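PDB 3KFW: PaaX domain-containing protein, C-domain protein from Mycobacterium tuberculosis, which is of unknown function but probably acts as a DNA-binding transcriptional regulator of the PaaX type. Local coordinates for residues H89-T94 and V141-A146; M124-L129 and Q157-S162. All blocks are in the same frame, centred on the assembly; numbering follows the deposited sequence.

Contact 1: H89-T94 and V141-A146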
ATOM      1  N   HIS A  89       0.890 -14.976  14.608  1.00 28.81           N
ATOM      2  CA  HIS A  89       0.027 -13.827  14.808  1.00 28.64           C
ATOM      3  C   HIS A  89       0.125 -12.937  13.595  1.00 28.40           C
ATOM      4  O   HIS A  89       1.222 -12.704  13.096  1.00 28.50           O
ATOM      5  CB  HIS A  89       0.429 -13.049  16.067  1.00 27.79           C
ATOM      6  CG  HIS A  89      -0.007 -13.717  17.338  1.00 30.65           C
ATOM      7  ND1 HIS A  89       0.654 -13.551  18.545  1.00 29.38           N
ATOM      8  CD2 HIS A  89      -1.034 -14.572  17.579  1.00 28.36           C
ATOM      9  CE1 HIS A  89       0.030 -14.246  19.473  1.00 29.13           C
ATOM     10  NE2 HIS A  89      -0.995 -14.871  18.914  1.00 29.97           N
HETATM   11  N   MSE A  90      -1.009 -12.416  13.137  1.00 28.46           N
HETATM   12  CA  MSE A  90      -1.027 -11.538  11.971  1.00 28.25           C
HETATM   13  C   MSE A  90      -1.840 -10.289  12.196  1.00 27.60           C
HETATM   14  O   MSE A  90      -3.006 -10.317  12.558  1.00 28.58           O
HETATM   15  CB  MSE A  90      -1.579 -12.270  10.774  1.00 28.65           C
HETATM   16  CG  MSE A  90      -1.081 -11.703   9.463  1.00 34.10           C
HETATM   17 SE   MSE A  90      -1.588 -12.893   7.989  1.00 44.94          SE
HETATM   18  CE  MSE A  90      -3.033 -11.687   7.544  1.00 40.05           C
ATOM     19  N   LEU A  91      -1.219  -9.163  11.966  1.00 26.69           N
ATOM     20  CA  LEU A  91      -1.910  -7.944  12.142  1.00 25.54           C
ATOM     21  C   LEU A  91      -1.900  -7.198  10.801  1.00 25.39           C
ATOM     22  O   LEU A  91      -0.857  -6.876  10.297  1.00 25.09           O
ATOM     23  CB  LEU A  91      -1.249  -7.136  13.262  1.00 25.01           C
ATOM     24  CG  LEU A  91      -1.246  -7.706  14.687  1.00 23.97           C
ATOM     25  CD1 LEU A  91      -0.333  -6.798  15.593  1.00 23.96           C
ATOM     26  CD2 LEU A  91      -2.627  -7.800  15.264  1.00 19.97           C
ATOM     27  N   ILE A  92      -3.096  -6.967  10.255  1.00 25.15           N
ATOM     28  CA  ILE A  92      -3.363  -6.282   9.004  1.00 24.44           C
ATOM     29  C   ILE A  92      -3.832  -4.864   9.325  1.00 24.16           C
ATOM     30  O   ILE A  92      -4.849  -4.698   9.978  1.00 23.11           O
ATOM     31  CB  ILE A  92      -4.554  -6.990   8.245  1.00 24.77           C
ATOM     32  CG1 ILE A  92      -4.309  -8.476   8.074  1.00 22.75           C
ATOM     33  CG2 ILE A  92      -4.819  -6.345   6.850  1.00 24.71           C
ATOM     34  CD1 ILE A  92      -3.029  -8.734   7.411  1.00 21.19           C
ATOM     35  N   VAL A  93      -3.130  -3.842   8.864  1.00 24.42           N
ATOM     36  CA  VAL A  93      -3.621  -2.510   9.172  1.00 26.07           C
ATOM     37  C   VAL A  93      -4.742  -2.121   8.215  1.00 27.12           C
ATOM     38  O   VAL A  93      -4.588  -2.251   7.003  1.00 28.32           O
ATOM     39  CB  VAL A  93      -2.490  -1.436   9.409  1.00 26.23           C
ATOM     40  CG1 VAL A  93      -1.089  -2.022   9.253  1.00 24.23           C
ATOM     41  CG2 VAL A  93      -2.723  -0.138   8.595  1.00 25.84           C
ATOM     42  N   THR A  94      -5.884  -1.705   8.766  1.00 27.92           N
ATOM     43  CA  THR A  94      -7.088  -1.471   7.960  1.00 28.81           C
ATOM     44  C   THR A  94      -7.465  -0.017   8.003  1.00 30.11           C
ATOM     45  O   THR A  94      -8.483   0.384   7.464  1.00 30.42           O
ATOM     46  CB  THR A  94      -8.294  -2.327   8.422  1.00 28.75           C
ATOM     47  OG1 THR A  94      -8.468  -2.188   9.835  1.00 27.31           O
ATOM     48  CG2 THR A  94      -8.094  -3.834   8.046  1.00 28.33           C
ATOM     49  N   VAL A 141      -6.516  -2.548  13.445  1.00 36.94           N
ATOM     50  CA  VAL A 141      -5.870  -3.610  12.688  1.00 35.06           C
ATOM     51  C   VAL A 141      -6.829  -4.794  12.696  1.00 34.15           C
ATOM     52  O   VAL A 141      -7.680  -4.887  13.572  1.00 34.99           O
ATOM     53  CB  VAL A 141      -4.534  -4.044  13.323  1.00 35.08           C
ATOM     54  CG1 VAL A 141      -3.446  -3.019  13.061  1.00 33.06           C
ATOM     55  CG2 VAL A 141      -4.702  -4.290  14.816  1.00 34.09           C
ATOM     56  N   ARG A 142      -6.735  -5.696  11.741  1.00 32.40           N
ATOM     57  CA  ARG A 142      -7.519  -6.934  11.873  1.00 30.49           C
ATOM     58  C   ARG A 142      -6.566  -8.043  12.295  1.00 30.09           C
ATOM     59  O   ARG A 142      -5.493  -8.176  11.722  1.00 29.27           O
ATOM     60  CB  ARG A 142      -8.272  -7.267  10.591  1.00 29.77           C
ATOM     61  CG  ARG A 142      -9.151  -8.475  10.726  1.00 27.05           C
ATOM     62  CD  ARG A 142     -10.493  -8.263  10.136  1.00 22.25           C
ATOM     63  NE  ARG A 142     -11.394  -9.338  10.554  1.00 19.89           N
ATOM     64  CZ  ARG A 142     -12.716  -9.221  10.589  1.00 17.08           C
ATOM     65  NH1 ARG A 142     -13.285  -8.080  10.220  1.00 16.27           N
ATOM     66  NH2 ARG A 142     -13.466 -10.236  10.980  1.00 15.22           N
HETATM   67  N   MSE A 143      -6.936  -8.789  13.334  1.00 30.29           N
HETATM   68  CA  MSE A 143      -6.065  -9.779  13.928  1.00 31.03           C
HETATM   69  C   MSE A 143      -6.473 -11.111  13.325  1.00 29.49           C
HETATM   70  O   MSE A 143      -7.636 -11.485  13.364  1.00 29.30           O
HETATM   71  CB  MSE A 143      -6.222  -9.785  15.460  1.00 32.83           C
HETATM   72  CG  MSE A 143      -5.019 -10.340  16.306  1.00 40.32           C
HETATM   73 SE   MSE A 143      -4.699 -12.330  16.452  1.00 63.11          SE
HETATM   74  CE  MSE A 143      -6.431 -12.968  17.160  1.00 55.01           C
ATOM     75  N   LEU A 144      -5.511 -11.813  12.741  1.00 28.30           N
ATOM     76  CA  LEU A 144      -5.739 -13.170  12.261  1.00 27.02           C
ATOM     77  C   LEU A 144      -4.652 -14.073  12.800  1.00 26.28           C
ATOM     78  O   LEU A 144      -3.630 -13.616  13.271  1.00 26.18           O
ATOM     79  CB  LEU A 144      -5.723 -13.207  10.728  1.00 27.43           C
ATOM     80  CG  LEU A 144      -6.706 -12.371   9.899  1.00 27.45           C
ATOM     81  CD1 LEU A 144      -6.342 -12.477   8.475  1.00 28.07           C
ATOM     82  CD2 LEU A 144      -8.039 -12.970  10.051  1.00 27.50           C
ATOM     83  N   THR A 145      -4.878 -15.370  12.724  1.00 26.61           N
ATOM     84  CA  THR A 145      -3.840 -16.369  12.972  1.00 26.37           C
ATOM     85  C   THR A 145      -3.541 -16.966  11.599  1.00 26.41           C
ATOM     86  O   THR A 145      -4.443 -17.133  10.785  1.00 26.43           O
ATOM     87  CB  THR A 145      -4.333 -17.432  14.023  1.00 26.40           C
ATOM     88  OG1 THR A 145      -4.752 -16.756  15.219  1.00 24.33           O
ATOM     89  CG2 THR A 145      -3.235 -18.443  14.394  1.00 26.86           C
ATOM     90  N   ALA A 146      -2.285 -17.252  11.309  1.00 27.07           N
ATOM     91  CA  ALA A 146      -1.983 -17.886  10.024  1.00 28.63           C
ATOM     92  C   ALA A 146      -0.904 -18.927  10.091  1.00 29.13           C
ATOM     93  O   ALA A 146      -0.115 -18.965  11.048  1.00 29.50           O
ATOM     94  CB  ALA A 146      -1.604 -16.842   8.959  1.00 28.09           C
TER
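M90 and L144 lie side by side on one face of an antiparallel strand pair and point the same way. M90 CG is anti to the backbone N (chi1 -154°), and the chain then turns about the CG-SE bond. M90 SE rests 4.1 Å from A146 CB. The M90 methyl lies near the end of L144, but its exact place is doubtful. I92 and R142 share this face. Their CB atoms are neighbours, but the R142 chain leads away from the strand pair. Its guanidinium forms salt bridges with D148 and D153 of the second subunit.

The other face carries H89, L91, V93, V141 and M143. L91 reaches across to the partner strand with a single methyl. L91 CD2 touches M143 CG at 3.6 Å and V141 CG2 at 4.1 Å, and the L91 side chain runs at a slant to both. The selenium of M143 approaches the H89 ring obliquely, 5.2 Å from its centroid.

Four backbone hydrogen bonds hold the strands, two at the M90-L144 pair and two at the I92-R142 pair. I92 N to R142 O is nearly straight, with 174° at the hydrogen. M90 N to L144 O is more bent, at 140°. On its other edge, strand 88-93 pairs with strand 122-126, through L91 to W123 for example. This is an antiparallel beta ladder in the sheet of the Cas2-like central domain, whose outer strand, 141-147, is extended at T145 and A146 by a strand of the second subunit.

Contact 2: M124-L129 and Q157-S162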
HETATM    1  N   MSE A 124       3.654  -9.689  11.030  1.00 26.63           N
HETATM    2  CA  MSE A 124       3.469 -11.075  11.516  1.00 26.97           C
HETATM    3  C   MSE A 124       4.535 -11.428  12.468  1.00 26.46           C
HETATM    4  O   MSE A 124       5.570 -10.787  12.495  1.00 27.07           O
HETATM    5  CB  MSE A 124       3.615 -12.120  10.417  1.00 26.63           C
HETATM    6  CG  MSE A 124       2.617 -12.034   9.381  1.00 30.91           C
HETATM    7 SE   MSE A 124       3.054 -13.158   7.851  1.00 37.24          SE
HETATM    8  CE  MSE A 124       2.519 -14.875   8.622  1.00 30.99           C
ATOM      9  N   ARG A 125       4.291 -12.482  13.224  1.00 27.05           N
ATOM     10  CA  ARG A 125       5.320 -13.103  14.049  1.00 28.01           C
ATOM     11  C   ARG A 125       4.769 -14.433  14.523  1.00 28.18           C
ATOM     12  O   ARG A 125       3.571 -14.651  14.444  1.00 28.74           O
ATOM     13  CB  ARG A 125       5.741 -12.206  15.237  1.00 27.01           C
ATOM     14  CG  ARG A 125       4.688 -12.072  16.315  1.00 28.82           C
ATOM     15  CD  ARG A 125       5.278 -12.338  17.686  1.00 30.75           C
ATOM     16  NE  ARG A 125       6.696 -11.995  17.677  1.00 32.91           N
ATOM     17  CZ  ARG A 125       7.681 -12.863  17.851  1.00 27.85           C
ATOM     18  NH1 ARG A 125       7.412 -14.124  18.060  1.00 22.81           N
ATOM     19  NH2 ARG A 125       8.929 -12.444  17.800  1.00 27.44           N
ATOM     20  N   PRO A 126       5.644 -15.357  14.969  1.00 28.93           N
ATOM     21  CA  PRO A 126       5.114 -16.621  15.512  1.00 28.95           C
ATOM     22  C   PRO A 126       4.285 -16.365  16.772  1.00 29.79           C
ATOM     23  O   PRO A 126       4.529 -15.386  17.445  1.00 30.90           O
ATOM     24  CB  PRO A 126       6.373 -17.413  15.838  1.00 28.26           C
ATOM     25  CG  PRO A 126       7.452 -16.805  15.006  1.00 28.47           C
ATOM     26  CD  PRO A 126       7.118 -15.379  14.816  1.00 28.74           C
ATOM     27  N   ASP A 127       3.323 -17.214  17.118  1.00 30.23           N
ATOM     28  CA  ASP A 127       2.507 -16.893  18.278  1.00 30.83           C
ATOM     29  C   ASP A 127       3.113 -17.376  19.598  1.00 31.03           C
ATOM     30  O   ASP A 127       2.382 -17.532  20.579  1.00 31.04           O
ATOM     31  CB  ASP A 127       1.071 -17.389  18.105  1.00 31.05           C
ATOM     32  CG  ASP A 127       0.952 -18.878  18.224  1.00 33.18           C
ATOM     33  OD1 ASP A 127       2.004 -19.536  18.230  1.00 37.22           O
ATOM     34  OD2 ASP A 127      -0.186 -19.407  18.325  1.00 35.95           O
ATOM     35  N   ASN A 128       4.434 -17.600  19.620  1.00 31.06           N
ATOM     36  CA  ASN A 128       5.164 -18.031  20.829  1.00 31.55           C
ATOM     37  C   ASN A 128       5.290 -16.938  21.927  1.00 32.43           C
ATOM     38  O   ASN A 128       5.470 -17.259  23.081  1.00 32.05           O
ATOM     39  CB  ASN A 128       6.537 -18.638  20.465  1.00 31.06           C
ATOM     40  CG  ASN A 128       7.493 -17.616  19.835  1.00 31.01           C
ATOM     41  OD1 ASN A 128       7.082 -16.789  19.023  1.00 30.03           O
ATOM     42  ND2 ASN A 128       8.763 -17.662  20.223  1.00 28.26           N
ATOM     43  N   LEU A 129       5.230 -15.660  21.536  1.00 33.85           N
ATOM     44  CA  LEU A 129       4.946 -14.541  22.443  1.00 35.16           C
ATOM     45  C   LEU A 129       3.434 -14.338  22.561  1.00 36.59           C
ATOM     46  O   LEU A 129       2.724 -14.448  21.550  1.00 36.95           O
ATOM     47  CB  LEU A 129       5.540 -13.227  21.903  1.00 34.64           C
ATOM     48  CG  LEU A 129       7.053 -13.035  21.791  1.00 33.86           C
ATOM     49  CD1 LEU A 129       7.368 -11.605  21.367  1.00 28.69           C
ATOM     50  CD2 LEU A 129       7.750 -13.414  23.133  1.00 33.64           C
ATOM     51  N   GLN A 157      12.378 -13.619   5.731  1.00 23.95           N
ATOM     52  CA  GLN A 157      11.801 -12.579   4.848  1.00 25.86           C
ATOM     53  C   GLN A 157      11.261 -11.368   5.687  1.00 25.66           C
ATOM     54  O   GLN A 157      11.428 -10.227   5.304  1.00 25.11           O
ATOM     55  CB  GLN A 157      10.703 -13.249   3.997  1.00 26.62           C
ATOM     56  CG  GLN A 157      10.533 -12.846   2.561  1.00 30.66           C
ATOM     57  CD  GLN A 157      11.815 -12.967   1.707  1.00 33.94           C
ATOM     58  OE1 GLN A 157      12.484 -14.008   1.676  1.00 26.97           O
ATOM     59  NE2 GLN A 157      12.157 -11.866   1.022  1.00 33.21           N
ATOM     60  N   LEU A 158      10.685 -11.646   6.864  1.00 25.63           N
ATOM     61  CA  LEU A 158      10.273 -10.653   7.820  1.00 24.40           C
ATOM     62  C   LEU A 158      11.436  -9.938   8.526  1.00 26.05           C
ATOM     63  O   LEU A 158      11.369  -8.727   8.804  1.00 25.75           O
ATOM     64  CB  LEU A 158       9.430 -11.345   8.871  1.00 24.10           C
ATOM     65  CG  LEU A 158       8.154 -12.087   8.504  1.00 24.02           C
ATOM     66  CD1 LEU A 158       7.700 -12.839   9.705  1.00 22.79           C
ATOM     67  CD2 LEU A 158       7.050 -11.144   8.001  1.00 24.01           C
ATOM     68  N   TRP A 159      12.482 -10.674   8.912  1.00 27.04           N
ATOM     69  CA  TRP A 159      13.659 -10.023   9.543  1.00 26.54           C
ATOM     70  C   TRP A 159      14.968 -10.315   8.774  1.00 27.34           C
ATOM     71  O   TRP A 159      15.080 -11.355   8.086  1.00 26.78           O
ATOM     72  CB  TRP A 159      13.822 -10.550  10.947  1.00 26.62           C
ATOM     73  CG  TRP A 159      12.638 -10.316  11.807  1.00 26.85           C
ATOM     74  CD1 TRP A 159      12.333  -9.160  12.537  1.00 21.62           C
ATOM     75  CD2 TRP A 159      11.594 -11.256  12.084  1.00 25.02           C
ATOM     76  NE1 TRP A 159      11.152  -9.354  13.236  1.00 20.58           N
ATOM     77  CE2 TRP A 159      10.675 -10.614  12.984  1.00 24.87           C
ATOM     78  CE3 TRP A 159      11.360 -12.579  11.705  1.00 24.00           C
ATOM     79  CZ2 TRP A 159       9.527 -11.254  13.465  1.00 22.44           C
ATOM     80  CZ3 TRP A 159      10.212 -13.230  12.197  1.00 23.43           C
ATOM     81  CH2 TRP A 159       9.307 -12.552  13.058  1.00 22.93           C
ATOM     82  N   ASP A 160      15.934  -9.407   8.905  1.00 26.71           N
ATOM     83  CA  ASP A 160      17.247  -9.584   8.379  1.00 26.66           C
ATOM     84  C   ASP A 160      17.979 -10.509   9.348  1.00 27.08           C
ATOM     85  O   ASP A 160      18.677 -10.060  10.227  1.00 28.91           O
ATOM     86  CB  ASP A 160      17.957  -8.221   8.284  1.00 26.97           C
ATOM     87  CG  ASP A 160      19.415  -8.330   7.746  1.00 27.94           C
ATOM     88  OD1 ASP A 160      19.858  -9.425   7.357  1.00 27.01           O
ATOM     89  OD2 ASP A 160      20.143  -7.319   7.738  1.00 32.44           O
ATOM     90  N   LEU A 161      17.822 -11.808   9.204  1.00 26.83           N
ATOM     91  CA  LEU A 161      18.400 -12.721  10.154  1.00 25.85           C
ATOM     92  C   LEU A 161      19.899 -12.855  10.078  1.00 26.91           C
ATOM     93  O   LEU A 161      20.544 -12.991  11.121  1.00 26.35           O
ATOM     94  CB  LEU A 161      17.818 -14.097   9.972  1.00 24.33           C
ATOM     95  CG  LEU A 161      16.338 -14.197  10.218  1.00 23.29           C
ATOM     96  CD1 LEU A 161      15.892 -15.612   9.819  1.00 19.41           C
ATOM     97  CD2 LEU A 161      15.990 -13.870  11.664  1.00 21.13           C
ATOM     98  N   SER A 162      20.461 -12.926   8.861  1.00 27.44           N
ATOM     99  CA  SER A 162      21.930 -13.025   8.745  1.00 27.76           C
ATOM    100  C   SER A 162      22.598 -11.734   9.268  1.00 28.25           C
ATOM    101  O   SER A 162      23.642 -11.804   9.897  1.00 29.33           O
ATOM    102  CB  SER A 162      22.351 -13.297   7.328  1.00 26.38           C
ATOM    103  OG  SER A 162      21.895 -12.219   6.518  1.00 28.73           O
TER
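M124 and L158 mark the nearest backbone approach, with their CA atoms 7.8 Å apart. Residues 124-126 end a strand, and the chain then turns away through D127 and N128. Q157 and L158 are the last residues of helix 151-158. W159 leaves helical geometry, and D160 is the N-cap of helix 161-177. D160 OD1 accepts a hydrogen bond from G163 N, while D160 OD2 forms a salt bridge with R101 of the third subunit. D160 is also the centre of an inverse gamma turn. No hydrogen bond joins the two segments, so side chains make most of the contact.

L158 points toward the strand. L158 CD1 lies 4.2 Å from M124 CB and about as far from M124 O. With W159 CG anti to the carbonyl carbon (chi1 -59°) and the indole turned about chi2, the six-membered ring presents its edge to the strand residues. P126 CD meets W159 CH2 at 4.0 Å, near the ring plane. R125 CA sits at the same edge, 4.1 Å from W159 CH2. L158 CB covers one face of the indole, 3.6 Å above its plane and offset toward the rim. The strand therefore meets the edge of a ring whose face is packed by its own neighbour.

The R125 guanidinium is held by R114 O, which NE bonds, and by its own segment. R125 NH1 donates to P126 O at 3.2 Å, and L129 CD1 lies over the centre of the group. W88 touches M124, P126 and L158. The short connection between helices 151-158 and 161-177 thus packs by apolar and aromatic side chains against the end of strand 122-126, in the antiparallel sheet of the Cas2-like domain.

How the contacts relate
Contacts 1 and 2 share one four-stranded antiparallel sheet, and their centres lie 15 Å apart. Strands 88-93 and 122-126 are neighbours in it. The two contacts touch through H89: H89 O lies 3.1 Å from R125 N, a probable hydrogen bond. The H89 ring also packs on the turn after strand 122-126, with H89 NE2 3.4 Å from D127 CB. Along the chain the segments alternate: strand 141-147 of contact 1 follows strand 122-126 and leads on to helix 151-158 of contact 2. The second subunit reaches both contacts, since its L144 packs on M124 of contact 2.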